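Local coordinates for endoglucanase (PDB 6VC5), which probably catalyses the endohydrolysis of (1->4)-beta-D-glucosidic linkages in cellulose and related beta-glucans, as a member of glycosyl hydrolase family 8, at residues H250-G258 with G265-P273. Numbering follows the deposited sequence.
Sequences HYGASALPG and GARSPYNAP
Pro257 and Asn271 pair through a single beta bridge, their CA atoms 4.6 Å apart. Beside it Ala272 N donates to Leu256 O at 2.8 Å. The bridge joins two loops of the (alpha/alpha)6 barrel of glycosyl hydrolase family 8: one leaves helix 238-251 through a type I turn at Gly252 to Ala255, the other leads into helix 274-282. It is a worked example of a single arginine gathering carbonyl oxygens of its own loop and reaching across to its neighbour with one bond. Arg267 bends at chi3 (-73°) and lays its guanidinium against Pro257, whose CB sits 3.7 Å above the centre of one face. From the rim of that group Arg267 NH2 reaches across to Ala255 O at 2.8 Å, while within its own loop NE holds Ser268 O in the guanidinium plane and NH1 serves both Tyr270 O and Asn271 OD1. Alongside, the Tyr251 ring stands steeply, 79° from the guanidinium plane, and brings Tyr251 CD1 to 3.5 Å from Arg267 NH2. A leucine in place of Arg267 would probably leave Ala255 O without this donor and set the Asn271 amide free to turn. Ser268 OG accepts a weak bond from Gly258 N and is also hydrogen-bonded to Trp259 N. Ser268 OG donates to Tyr270 O at 2.7 Å, approaching the carbonyl plane from the face opposite Arg267 NH1.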
loop_
_atom_site.group_PDB
_atom_site.type_symbol
_atom_site.label_atom_id
_atom_site.label_comp_id
_atom_site.label_asym_id
_atom_site.label_seq_id
_atom_site.Cartn_x
_atom_site.Cartn_y
_atom_site.Cartn_z
ATOM N N HIS A 250 20.266 13.911 3.043
ATOM C CA HIS A 250 21.640 13.446 2.869
ATOM C C HIS A 250 21.935 13.124 1.414
ATOM O O HIS A 250 23.037 13.401 0.917
ATOM C CB HIS A 250 21.910 12.198 3.706
ATOM C CG HIS A 250 23.314 11.690 3.573
ATOM N ND1 HIS A 250 24.387 12.284 4.203
ATOM C CD2 HIS A 250 23.817 10.637 2.885
ATOM C CE1 HIS A 250 25.491 11.620 3.906
ATOM N NE2 HIS A 250 25.174 10.618 3.106
ATOM N N TYR A 251 20.974 12.509 0.723
ATOM C CA TYR A 251 21.176 12.116 -0.664
ATOM C C TYR A 251 20.746 13.193 -1.644
ATOM O O TYR A 251 21.386 13.357 -2.693
ATOM C CB TYR A 251 20.468 10.784 -0.942
ATOM C CG TYR A 251 21.226 9.628 -0.326
ATOM C CD1 TYR A 251 22.451 9.235 -0.850
ATOM C CD2 TYR A 251 20.736 8.957 0.792
ATOM C CE1 TYR A 251 23.166 8.200 -0.295
ATOM C CE2 TYR A 251 21.451 7.912 1.359
ATOM C CZ TYR A 251 22.664 7.542 0.805
ATOM O OH TYR A 251 23.385 6.507 1.353
ATOM N N GLY A 252 19.703 13.944 -1.320
ATOM C CA GLY A 252 19.251 15.017 -2.180
ATOM C C GLY A 252 18.263 14.560 -3.244
ATOM O O GLY A 252 18.198 13.389 -3.623
ATOM N N ALA A 253 17.515 15.539 -3.764
ATOM C CA ALA A 253 16.435 15.253 -4.702
ATOM C C ALA A 253 16.936 14.615 -5.990
ATOM O O ALA A 253 16.177 13.899 -6.649
ATOM C CB ALA A 253 15.674 16.541 -5.022
ATOM N N SER A 254 18.189 14.859 -6.366
ATOM C CA SER A 254 18.743 14.323 -7.608
ATOM C C SER A 254 19.379 12.947 -7.456
ATOM O O SER A 254 19.784 12.358 -8.468
ATOM C CB SER A 254 19.779 15.289 -8.197
ATOM O OG SER A 254 19.196 16.541 -8.516
ATOM N N ALA A 255 19.466 12.398 -6.234
ATOM C CA ALA A 255 20.203 11.153 -6.052
ATOM C C ALA A 255 19.589 10.256 -4.978
ATOM O O ALA A 255 20.319 9.553 -4.272
ATOM C CB ALA A 255 21.684 11.439 -5.759
ATOM N N LEU A 256 18.268 10.266 -4.829
ATOM C CA LEU A 256 17.671 9.366 -3.852
ATOM C C LEU A 256 17.946 7.927 -4.284
ATOM O O LEU A 256 17.814 7.604 -5.468
ATOM C CB LEU A 256 16.157 9.597 -3.752
ATOM C CG LEU A 256 15.682 10.972 -3.257
ATOM C CD1 LEU A 256 14.148 11.043 -3.267
ATOM C CD2 LEU A 256 16.227 11.303 -1.875
ATOM N N PRO A 257 18.338 7.061 -3.382
ATOM C CA PRO A 257 18.638 5.678 -3.756
ATOM C C PRO A 257 17.376 4.850 -3.984
ATOM O O PRO A 257 16.415 5.068 -3.347
ATOM C CB PRO A 257 19.388 5.154 -2.541
ATOM C CG PRO A 257 18.918 5.990 -1.406
ATOM C CD PRO A 257 18.658 7.355 -1.983
ATOM N N GLY A 258 17.434 3.915 -4.900
ATOM C CA GLY A 258 16.345 2.961 -5.056
ATOM C C GLY A 258 16.252 1.984 -3.901
ATOM O O GLY A 258 15.155 1.549 -3.524
ATOM N N GLY A 265 24.551 -0.141 5.191
ATOM C CA GLY A 265 24.469 1.181 4.622
ATOM C C GLY A 265 24.710 1.285 3.134
ATOM O O GLY A 265 24.626 2.402 2.598
ATOM N N ALA A 266 25.005 0.180 2.443
ATOM C CA ALA A 266 25.213 0.260 0.998
ATOM C C ALA A 266 23.939 0.735 0.300
ATOM O O ALA A 266 22.822 0.444 0.737
ATOM C CB ALA A 266 25.638 -1.101 0.445
ATOM N N ARG A 267 24.101 1.515 -0.759
ATOM C CA ARG A 267 22.951 1.943 -1.543
ATOM C C ARG A 267 23.028 1.359 -2.945
ATOM O O ARG A 267 24.101 0.980 -3.435
ATOM C CB ARG A 267 22.868 3.475 -1.635
ATOM C CG ARG A 267 24.101 4.134 -2.252
ATOM C CD ARG A 267 23.777 5.532 -2.773
ATOM N NE ARG A 267 22.983 5.445 -3.994
ATOM C CZ ARG A 267 22.308 6.460 -4.530
ATOM N NH1 ARG A 267 21.598 6.271 -5.632
ATOM N NH2 ARG A 267 22.344 7.666 -3.972
ATOM N N SER A 268 21.869 1.312 -3.598
ATOM C CA SER A 268 21.836 0.922 -4.998
ATOM C C SER A 268 22.726 1.866 -5.810
ATOM O O SER A 268 22.791 3.066 -5.526
ATOM C CB SER A 268 20.409 0.995 -5.541
ATOM O OG SER A 268 19.850 2.295 -5.400
ATOM N N PRO A 269 23.428 1.368 -6.820
ATOM C CA PRO A 269 24.209 2.286 -7.661
ATOM C C PRO A 269 23.323 3.242 -8.431
ATOM O O PRO A 269 23.711 4.396 -8.654
ATOM C CB PRO A 269 24.986 1.350 -8.599
ATOM C CG PRO A 269 24.261 0.039 -8.547
ATOM C CD PRO A 269 23.597 -0.048 -7.201
ATOM N N TYR A 270 22.132 2.799 -8.816
ATOM C CA TYR A 270 21.194 3.635 -9.537
ATOM C C TYR A 270 20.342 4.425 -8.556
ATOM O O TYR A 270 20.277 4.121 -7.363
ATOM C CB TYR A 270 20.273 2.766 -10.390
ATOM C CG TYR A 270 19.682 1.562 -9.691
ATOM C CD1 TYR A 270 18.486 1.649 -8.986
ATOM C CD2 TYR A 270 20.308 0.316 -9.772
ATOM C CE1 TYR A 270 17.938 0.529 -8.371
ATOM C CE2 TYR A 270 19.777 -0.804 -9.161
ATOM C CZ TYR A 270 18.591 -0.695 -8.464
ATOM O OH TYR A 270 18.073 -1.825 -7.869
ATOM N N ASN A 271 19.660 5.431 -9.088
ATOM C CA ASN A 271 18.772 6.268 -8.298
ATOM C C ASN A 271 17.336 5.764 -8.410
ATOM O O ASN A 271 16.968 5.016 -9.323
ATOM C CB ASN A 271 18.840 7.727 -8.758
ATOM C CG ASN A 271 20.240 8.312 -8.684
ATOM O OD1 ASN A 271 20.941 8.197 -7.673
ATOM N ND2 ASN A 271 20.643 8.978 -9.761
ATOM N N ALA A 272 16.525 6.199 -7.454
ATOM C CA ALA A 272 15.131 5.828 -7.379
ATOM C C ALA A 272 14.329 6.467 -8.506
ATOM O O ALA A 272 14.747 7.467 -9.094
ATOM C CB ALA A 272 14.579 6.341 -6.056
ATOM N N PRO A 273 13.158 5.914 -8.812
ATOM C CA PRO A 273 12.257 6.567 -9.765
ATOM C C PRO A 273 11.607 7.795 -9.152
ATOM O O PRO A 273 11.683 8.015 -7.931
ATOM C CB PRO A 273 11.212 5.480 -10.034
ATOM C CG PRO A 273 11.136 4.745 -8.725
ATOM C CD PRO A 273 12.567 4.687 -8.240
#